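Local coordinates for DNA helicase RecQ (Deinococcus radiodurans, PDB 2RHF), which probably unwinds duplex DNA in the 3'-5' direction using ATP hydrolysis, and is represented here by one regulatory HRDC domain from its C-terminal region, at residues A[6-11]-A[33-38]; A[16-21]-A[27-32]; A[41-44]-A[48-51]. All blocks are in the same frame, centred on the assembly; numbering follows the deposited sequence.

Contact 1 (A[6-11]-A[33-38])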
loop_
_atom_site.group_PDB
_atom_site.type_symbol
_atom_site.label_atom_id
_atom_site.label_comp_id
_atom_site.label_asym_id
_atom_site.label_seq_id
_atom_site.Cartn_x
_atom_site.Cartn_y
_atom_site.Cartn_z
ATOM N N ASP A 6 -6.082 -10.807 3.767
ATOM C CA ASP A 6 -6.795 -10.228 2.636
ATOM C C ASP A 6 -6.202 -8.882 2.237
ATOM O O ASP A 6 -6.008 -8.608 1.056
ATOM C CB ASP A 6 -8.287 -10.101 2.946
ATOM C CG ASP A 6 -8.991 -11.451 3.009
ATOM O OD1 ASP A 6 -8.394 -12.469 2.583
ATOM O OD2 ASP A 6 -10.144 -11.480 3.486
ATOM N N LEU A 7 -5.912 -8.039 3.222
ATOM C CA LEU A 7 -5.272 -6.750 2.961
ATOM C C LEU A 7 -3.897 -6.953 2.353
ATOM O O LEU A 7 -3.527 -6.268 1.391
ATOM C CB LEU A 7 -5.171 -5.950 4.255
ATOM C CG LEU A 7 -6.497 -5.395 4.773
ATOM C CD1 LEU A 7 -6.372 -4.968 6.230
ATOM C CD2 LEU A 7 -6.971 -4.229 3.903
ATOM N N SER A 8 -3.133 -7.887 2.917
ATOM C CA SER A 8 -1.780 -8.142 2.441
ATOM C C SER A 8 -1.781 -8.615 0.989
ATOM O O SER A 8 -0.942 -8.186 0.205
ATOM C CB SER A 8 -1.087 -9.172 3.332
ATOM O OG SER A 8 -0.930 -8.677 4.652
ATOM N N GLU A 9 -2.739 -9.473 0.643
ATOM C CA GLU A 9 -2.872 -9.943 -0.735
ATOM C C GLU A 9 -3.187 -8.791 -1.691
ATOM O O GLU A 9 -2.579 -8.689 -2.756
ATOM C CB GLU A 9 -3.958 -11.026 -0.860
ATOM C CG GLU A 9 -4.274 -11.386 -2.339
ATOM C CD GLU A 9 -5.452 -12.349 -2.529
ATOM O OE1 GLU A 9 -5.831 -13.044 -1.566
ATOM O OE2 GLU A 9 -5.997 -12.426 -3.664
ATOM N N ALA A 10 -4.143 -7.933 -1.320
ATOM C CA ALA A 10 -4.492 -6.803 -2.178
ATOM C C ALA A 10 -3.297 -5.885 -2.354
ATOM O O ALA A 10 -3.056 -5.382 -3.451
ATOM C CB ALA A 10 -5.666 -6.049 -1.614
ATOM N N LEU A 11 -2.540 -5.668 -1.284
ATOM C CA LEU A 11 -1.373 -4.812 -1.382
ATOM C C LEU A 11 -0.273 -5.432 -2.256
ATOM O O LEU A 11 0.393 -4.718 -3.002
ATOM C CB LEU A 11 -0.856 -4.461 0.001
ATOM C CG LEU A 11 -1.792 -3.543 0.794
ATOM C CD1 LEU A 11 -1.434 -3.599 2.269
ATOM C CD2 LEU A 11 -1.760 -2.107 0.272
ATOM N N ALA A 33 8.237 -4.712 4.772
ATOM C CA ALA A 33 7.960 -4.104 6.080
ATOM C C ALA A 33 6.899 -3.018 5.932
ATOM O O ALA A 33 6.006 -2.882 6.776
ATOM C CB ALA A 33 9.226 -3.540 6.708
ATOM N N THR A 34 6.989 -2.238 4.862
ATOM C CA THR A 34 5.993 -1.195 4.603
ATOM C C THR A 34 4.620 -1.825 4.308
ATOM O O THR A 34 3.598 -1.369 4.841
ATOM C CB THR A 34 6.451 -0.296 3.464
ATOM O OG1 THR A 34 7.674 0.353 3.841
ATOM C CG2 THR A 34 5.391 0.749 3.142
ATOM N N LEU A 35 4.606 -2.875 3.492
ATOM C CA LEU A 35 3.386 -3.601 3.178
ATOM C C LEU A 35 2.707 -4.107 4.450
ATOM O O LEU A 35 1.488 -3.928 4.637
ATOM C CB LEU A 35 3.706 -4.739 2.219
ATOM C CG LEU A 35 2.523 -5.461 1.571
ATOM C CD1 LEU A 35 2.954 -6.093 0.274
ATOM C CD2 LEU A 35 1.927 -6.505 2.494
ATOM N N GLU A 36 3.491 -4.684 5.356
ATOM C CA GLU A 36 2.962 -5.187 6.600
ATOM C C GLU A 36 2.403 -4.087 7.469
ATOM O O GLU A 36 1.374 -4.275 8.108
ATOM C CB GLU A 36 4.024 -5.977 7.335
ATOM C CG GLU A 36 4.207 -7.350 6.701
ATOM C CD GLU A 36 5.583 -7.917 6.820
ATOM O OE1 GLU A 36 6.375 -7.475 7.686
ATOM O OE2 GLU A 36 5.872 -8.825 6.027
ATOM N N ALA A 37 3.076 -2.945 7.503
ATOM C CA ALA A 37 2.577 -1.807 8.262
ATOM C C ALA A 37 1.266 -1.278 7.669
ATOM O O ALA A 37 0.356 -0.899 8.410
ATOM C CB ALA A 37 3.639 -0.713 8.326
ATOM N N LEU A 38 1.158 -1.250 6.345
ATOM C CA LEU A 38 -0.088 -0.854 5.693
ATOM C C LEU A 38 -1.228 -1.782 6.058
ATOM O O LEU A 38 -2.336 -1.338 6.368
ATOM C CB LEU A 38 0.096 -0.789 4.176
ATOM C CG LEU A 38 0.984 0.339 3.648
ATOM C CD1 LEU A 38 1.341 0.119 2.192
ATOM C CD2 LEU A 38 0.306 1.715 3.854
#
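Leu-11 and Leu-35 meet flank to flank where helices 4-22 and 32-41 approach, and Ser-8 and Leu-38 extend the seam on either helix. The short axes come within 9.4 Å and run nearer antiparallel than parallel, at 133°, so the touching patch is short. Leu-11 points its CB at the branch point of Leu-35, CB to CG 3.9 Å, and sends its CD1 branch further across. That methyl, Leu-11 CD1, continues the line of the side chain, anti to CA (chi2 162°), and rests 3.7 Å from Leu-38 CB. Leu-11 and Leu-38 are thus set aslant, the tip of one lying against the root of the other. Leu-11 CD1 also sits 3.8 Å from Leu-35 O, over the backbone of the facing helix. Leu-35 does not start out directly at its neighbour; with CG turned anti to the backbone N (chi1 -169°), its fork swings into the gap. The two prongs then divide the opposite helix: CD1 lies beside the CB and carbonyl carbon of Leu-11, whereas Leu-35 CD2 reaches back one turn to Ser-8, 4.0 Å from Ser-8 O and 4.1 Å from Ser-8 CB. Ser-8 thus meets the methyl with its backbone O and CB; its OG is hydrogen-bonded to Asn-4 O within its own helix. Behind the seam Leu-38 also leans on Ile-67 of helix 57-76, while Leu-35 touches Arg-12 and Arg-15 further along helix 4-22. No hydrogen bond joins the two segments: the carbonyls Ser-8 O and Leu-35 O meet methyl groups across the seam, and the three leucines are buried. Adhesion therefore rests on dispersion and the exclusion of water, with the leucine branches probably helping to fix how the helices lie.

Contact 2 (A[16-21]-A[27-32])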
loop_
_atom_site.group_PDB
_atom_site.type_symbol
_atom_site.label_atom_id
_atom_site.label_comp_id
_atom_site.label_asym_id
_atom_site.label_seq_id
_atom_site.Cartn_x
_atom_site.Cartn_y
_atom_site.Cartn_z
ATOM N N ARG A 16 2.326 -5.360 -7.617
ATOM C CA ARG A 16 2.605 -5.915 -8.951
ATOM C C ARG A 16 2.119 -5.013 -10.082
ATOM O O ARG A 16 2.799 -4.883 -11.097
ATOM C CB ARG A 16 2.044 -7.323 -9.088
ATOM C CG ARG A 16 2.749 -8.345 -8.232
ATOM C CD ARG A 16 2.032 -9.701 -8.267
ATOM N NE ARG A 16 2.382 -10.502 -7.093
ATOM C CZ ARG A 16 1.509 -11.055 -6.255
ATOM N NH1 ARG A 16 0.193 -10.942 -6.458
ATOM N NH2 ARG A 16 1.953 -11.755 -5.221
ATOM N N GLU A 17 0.953 -4.380 -9.907
ATOM C CA GLU A 17 0.466 -3.416 -10.904
ATOM C C GLU A 17 1.426 -2.244 -11.026
ATOM O O GLU A 17 1.764 -1.806 -12.130
ATOM C CB GLU A 17 -0.920 -2.894 -10.534
ATOM C CG GLU A 17 -1.989 -3.960 -10.533
ATOM C CD GLU A 17 -3.351 -3.469 -10.058
ATOM O OE1 GLU A 17 -3.474 -2.322 -9.573
ATOM O OE2 GLU A 17 -4.313 -4.266 -10.184
ATOM N N LEU A 18 1.855 -1.714 -9.881
ATOM C CA LEU A 18 2.751 -0.570 -9.866
ATOM C C LEU A 18 4.112 -0.909 -10.468
ATOM O O LEU A 18 4.707 -0.101 -11.178
ATOM C CB LEU A 18 2.897 -0.028 -8.448
ATOM C CG LEU A 18 1.599 0.522 -7.830
ATOM C CD1 LEU A 18 1.829 0.860 -6.376
ATOM C CD2 LEU A 18 1.048 1.727 -8.591
HETATM N N MSE A 19 4.591 -2.120 -10.208
HETATM C CA MSE A 19 5.834 -2.603 -10.831
HETATM C C MSE A 19 5.716 -2.589 -12.360
HETATM O O MSE A 19 6.620 -2.136 -13.069
HETATM C CB MSE A 19 6.128 -4.025 -10.377
HETATM C CG MSE A 19 6.588 -4.166 -8.934
HETATM SE SE MSE A 19 6.554 -6.009 -8.367
HETATM C CE MSE A 19 7.849 -6.743 -9.620
ATOM N N LYS A 20 4.597 -3.096 -12.867
ATOM C CA LYS A 20 4.370 -3.162 -14.310
ATOM C C LYS A 20 4.321 -1.751 -14.909
ATOM O O LYS A 20 4.905 -1.499 -15.979
ATOM C CB LYS A 20 3.078 -3.944 -14.607
ATOM C CG LYS A 20 2.733 -4.098 -16.096
ATOM C CD LYS A 20 1.344 -4.728 -16.285
ATOM C CE LYS A 20 0.878 -4.643 -17.742
ATOM N NZ LYS A 20 -0.594 -4.874 -17.903
ATOM N N GLU A 21 3.665 -0.828 -14.211
ATOM C CA GLU A 21 3.472 0.545 -14.690
ATOM C C GLU A 21 4.747 1.369 -14.685
ATOM O O GLU A 21 4.971 2.187 -15.589
ATOM C CB GLU A 21 2.397 1.242 -13.864
ATOM C CG GLU A 21 1.005 0.665 -14.085
ATOM C CD GLU A 21 0.030 0.981 -12.959
ATOM O OE1 GLU A 21 0.272 1.941 -12.199
ATOM O OE2 GLU A 21 -0.991 0.263 -12.843
ATOM N N PHE A 27 10.719 -4.083 -4.331
ATOM C CA PHE A 27 11.424 -3.361 -3.299
ATOM C C PHE A 27 11.352 -1.843 -3.488
ATOM O O PHE A 27 11.116 -1.108 -2.530
ATOM C CB PHE A 27 12.880 -3.840 -3.233
ATOM C CG PHE A 27 13.710 -3.051 -2.290
ATOM C CD1 PHE A 27 13.645 -3.296 -0.919
ATOM C CD2 PHE A 27 14.501 -2.008 -2.752
ATOM C CE1 PHE A 27 14.382 -2.519 -0.021
ATOM C CE2 PHE A 27 15.221 -1.230 -1.863
ATOM C CZ PHE A 27 15.153 -1.489 -0.494
ATOM N N VAL A 28 11.559 -1.377 -4.717
ATOM C CA VAL A 28 11.543 0.048 -5.007
ATOM C C VAL A 28 10.124 0.627 -4.935
ATOM O O VAL A 28 9.958 1.780 -4.555
ATOM C CB VAL A 28 12.220 0.331 -6.365
ATOM C CG1 VAL A 28 11.951 1.745 -6.864
ATOM C CG2 VAL A 28 13.724 0.096 -6.248
ATOM N N VAL A 29 9.111 -0.170 -5.273
ATOM C CA VAL A 29 7.720 0.273 -5.136
ATOM C C VAL A 29 7.380 0.489 -3.650
ATOM O O VAL A 29 7.103 1.606 -3.243
ATOM C CB VAL A 29 6.746 -0.670 -5.881
ATOM C CG1 VAL A 29 5.296 -0.298 -5.573
ATOM C CG2 VAL A 29 7.010 -0.582 -7.385
ATOM N N PHE A 30 7.391 -0.577 -2.858
ATOM C CA PHE A 30 7.421 -0.475 -1.398
ATOM C C PHE A 30 7.806 -1.811 -0.807
ATOM O O PHE A 30 7.490 -2.859 -1.357
ATOM C CB PHE A 30 6.128 0.117 -0.765
ATOM C CG PHE A 30 4.835 -0.568 -1.161
ATOM C CD1 PHE A 30 4.413 -1.728 -0.516
ATOM C CD2 PHE A 30 4.007 -0.003 -2.125
ATOM C CE1 PHE A 30 3.206 -2.328 -0.846
ATOM C CE2 PHE A 30 2.781 -0.599 -2.457
ATOM C CZ PHE A 30 2.393 -1.767 -1.826
ATOM N N THR A 31 8.501 -1.779 0.320
ATOM C CA THR A 31 9.084 -2.988 0.869
ATOM C C THR A 31 8.053 -3.831 1.617
ATOM O O THR A 31 6.940 -3.369 1.914
ATOM C CB THR A 31 10.215 -2.656 1.826
ATOM O OG1 THR A 31 9.650 -2.138 3.031
ATOM C CG2 THR A 31 11.185 -1.629 1.214
ATOM N N ASN A 32 8.433 -5.062 1.961
ATOM C CA ASN A 32 7.554 -5.902 2.737
ATOM C C ASN A 32 7.265 -5.355 4.124
ATOM O O ASN A 32 6.152 -5.502 4.612
ATOM C CB ASN A 32 8.080 -7.326 2.843
ATOM C CG ASN A 32 7.758 -8.161 1.617
ATOM O OD1 ASN A 32 7.322 -7.647 0.585
ATOM N ND2 ASN A 32 7.988 -9.453 1.718
#
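Val-29 is the bump of this contact, a two-pronged knob that enters the groove between Leu-18 and Met-19 of helix 4-22. Val-29 CG1, anti to the backbone N (chi1 172°), turns to the Leu-18 side and fits against both the base and the tip of that residue, 3.8 Å from Leu-18 CB and 3.7 Å from Leu-18 CD1. Val-29 CG2 takes the other wall, 3.9 Å from CG of Met-19, a selenomethionine, and 4.0 Å from Met-19 N, so the floor of the hollow is main chain. Both walls stand about at right angles to the valine side chain, and the prongs straddle the junction between neighbouring residues. Phe-30 adds a shallower touch beyond the valine: its CE2 comes 4.3 Å from Leu-18 CD1, which approaches the ring obliquely. Phe-30, the first residue past helix 26-29, has an extended backbone, and its side chain bends its ring (chi1 54°) toward helix 4-22. Tyr-63 of helix 57-76 lies against both Leu-18 and Val-29, closing over the pair. Arg-15, one turn before Leu-18 and Met-19, donates to Phe-30 O, giving the peptide that leaves the short helix a polar tie to helix 4-22. Across the two segments themselves nothing polar pairs; the fit between them is apolar, with polar ties supplied by neighbours and the selenomethionine at the more open margin.

Contact 3 (A[41-44]-A[48-51])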
loop_
_atom_site.group_PDB
_atom_site.type_symbol
_atom_site.label_atom_id
_atom_site.label_comp_id
_atom_site.label_asym_id
_atom_site.label_seq_id
_atom_site.Cartn_x
_atom_site.Cartn_y
_atom_site.Cartn_z
ATOM N N ARG A 41 -1.971 -1.280 9.977
ATOM C CA ARG A 41 -2.488 0.034 10.365
ATOM C C ARG A 41 -3.758 0.419 9.618
ATOM O O ARG A 41 -4.521 1.261 10.087
ATOM C CB ARG A 41 -1.421 1.107 10.171
ATOM C CG ARG A 41 -0.178 0.912 11.073
ATOM C CD ARG A 41 0.903 1.920 10.760
ATOM N NE ARG A 41 0.456 3.261 11.116
ATOM C CZ ARG A 41 0.581 3.814 12.322
ATOM N NH1 ARG A 41 1.181 3.159 13.310
ATOM N NH2 ARG A 41 0.104 5.026 12.540
ATOM N N GLN A 42 -3.982 -0.186 8.453
ATOM C CA GLN A 42 -5.168 0.099 7.643
ATOM C C GLN A 42 -5.428 1.611 7.503
ATOM O O GLN A 42 -6.531 2.078 7.784
ATOM C CB GLN A 42 -6.421 -0.545 8.277
ATOM C CG GLN A 42 -6.500 -2.076 8.381
ATOM C CD GLN A 42 -7.882 -2.544 8.968
ATOM O OE1 GLN A 42 -8.820 -1.743 9.082
ATOM N NE2 GLN A 42 -7.983 -3.808 9.315
ATOM N N PRO A 43 -4.445 2.375 7.017
ATOM C CA PRO A 43 -4.714 3.798 6.835
ATOM C C PRO A 43 -5.865 4.029 5.864
ATOM O O PRO A 43 -6.020 3.291 4.884
ATOM C CB PRO A 43 -3.409 4.312 6.238
ATOM C CG PRO A 43 -2.800 3.127 5.599
ATOM C CD PRO A 43 -3.112 2.004 6.511
ATOM N N ARG A 44 -6.661 5.058 6.165
ATOM C CA ARG A 44 -7.877 5.379 5.396
ATOM C C ARG A 44 -7.816 6.786 4.840
ATOM O O ARG A 44 -8.737 7.217 4.133
ATOM C CB ARG A 44 -9.136 5.260 6.268
ATOM C CG ARG A 44 -9.220 4.000 7.118
ATOM C CD ARG A 44 -9.244 2.720 6.268
ATOM N NE ARG A 44 -10.405 2.617 5.377
ATOM C CZ ARG A 44 -11.638 2.330 5.793
ATOM N NH1 ARG A 44 -11.886 2.120 7.084
ATOM N NH2 ARG A 44 -12.620 2.249 4.914
ATOM N N GLU A 48 -3.177 9.472 7.737
ATOM C CA GLU A 48 -2.800 8.179 8.252
ATOM C C GLU A 48 -1.677 7.534 7.441
ATOM O O GLU A 48 -0.808 6.880 8.004
ATOM C CB GLU A 48 -4.038 7.297 8.355
ATOM C CG GLU A 48 -4.998 7.813 9.460
ATOM C CD GLU A 48 -6.383 7.203 9.421
ATOM O OE1 GLU A 48 -6.563 6.171 8.772
ATOM O OE2 GLU A 48 -7.309 7.764 10.064
ATOM N N LEU A 49 -1.658 7.744 6.129
ATOM C CA LEU A 49 -0.538 7.239 5.310
ATOM C C LEU A 49 0.795 7.823 5.742
ATOM O O LEU A 49 1.818 7.131 5.734
ATOM C CB LEU A 49 -0.746 7.571 3.845
ATOM C CG LEU A 49 -1.719 6.697 3.074
ATOM C CD1 LEU A 49 -1.912 7.278 1.687
ATOM C CD2 LEU A 49 -1.241 5.221 3.012
ATOM N N ALA A 50 0.784 9.101 6.112
ATOM C CA ALA A 50 2.001 9.801 6.541
ATOM C C ALA A 50 2.592 9.206 7.810
ATOM O O ALA A 50 3.746 9.456 8.134
ATOM C CB ALA A 50 1.722 11.295 6.724
ATOM N N GLU A 51 1.798 8.421 8.531
ATOM C CA GLU A 51 2.238 7.783 9.761
ATOM C C GLU A 51 2.813 6.375 9.544
ATOM O O GLU A 51 3.283 5.750 10.490
ATOM C CB GLU A 51 1.079 7.737 10.756
ATOM C CG GLU A 51 0.535 9.121 11.126
ATOM C CD GLU A 51 -0.854 9.082 11.752
ATOM O OE1 GLU A 51 -1.498 8.008 11.746
ATOM O OE2 GLU A 51 -1.306 10.141 12.244
HETATM O O HOH W 1 -1.307 4.768 9.765
#
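Glu-48 and Pro-43 make the close inner part of this turn, where the loop after helix 32-41 folds against helix 46-49. Their CB atoms lie 3.7 Å apart, and the carboxylate of Glu-48, on a chain extended beyond CG, runs back past Pro-43 CA to take the amide of Arg-44. The bond from Arg-44 N to Glu-48 OE1 is 2.8 Å long with an N-H...O angle of 153°; the donor comes to the anti side of the carboxylate and 32° out of its plane. Deeper in, Pro-43 presents CG to Leu-49 CD2 at 3.7 Å, the two side chains at about right angles, and both also press on Leu-38. The outer part is looser and wetter. Arg-41, kinked at chi3 (67°), lays one guanidinium face under Glu-51 O, which sits 3.6 Å above the plane and toward the rim, while Glu-51 OE1 stands at the edge. The planes of the two charged groups are nearly perpendicular, and the salt bridge from Arg-41 NH2 to Glu-51 OE1 is long, 3.5 Å. A water fills in beside it, accepting from Arg-41 NE at 2.7 Å and donating to Glu-48 O. The Arg-44 side chain leads away instead, its NH2 bonding Asn-72 on helix 57-76. At the start of helix 46-49 half of a capping box is present, Thr-45 OG1 to Glu-48 N; the Glu-48 carboxylate takes Arg-44 N instead of Thr-45 N. Gln-42, with positive phi, is the first residue to leave helix 32-41, and the whole forms a short turn linking that helix to helix 46-49 within the all-helical HRDC domain.

In the fold
Contacts 1 and 2 are buried and share helix 4-22, contact 1 near its start and contact 2 near its end; contact 2 is nested in the chain loop that contact 1 closes. They merge through Phe-30, whose ring touches both Leu-11 and Leu-35. Contact 3, only partly buried, follows in series and lies across the chain's centre from contact 2, about 18 Å between centres. It joins contact 1 through Leu-38, on Pro-43 and Leu-49, and through Leu-7 on Gln-42. The chemistry follows place: no polar bond spans contacts 1 or 2, which rest on apolar side chains, whereas contact 3 adds a hydrogen bond, a salt bridge and a water toward the surface.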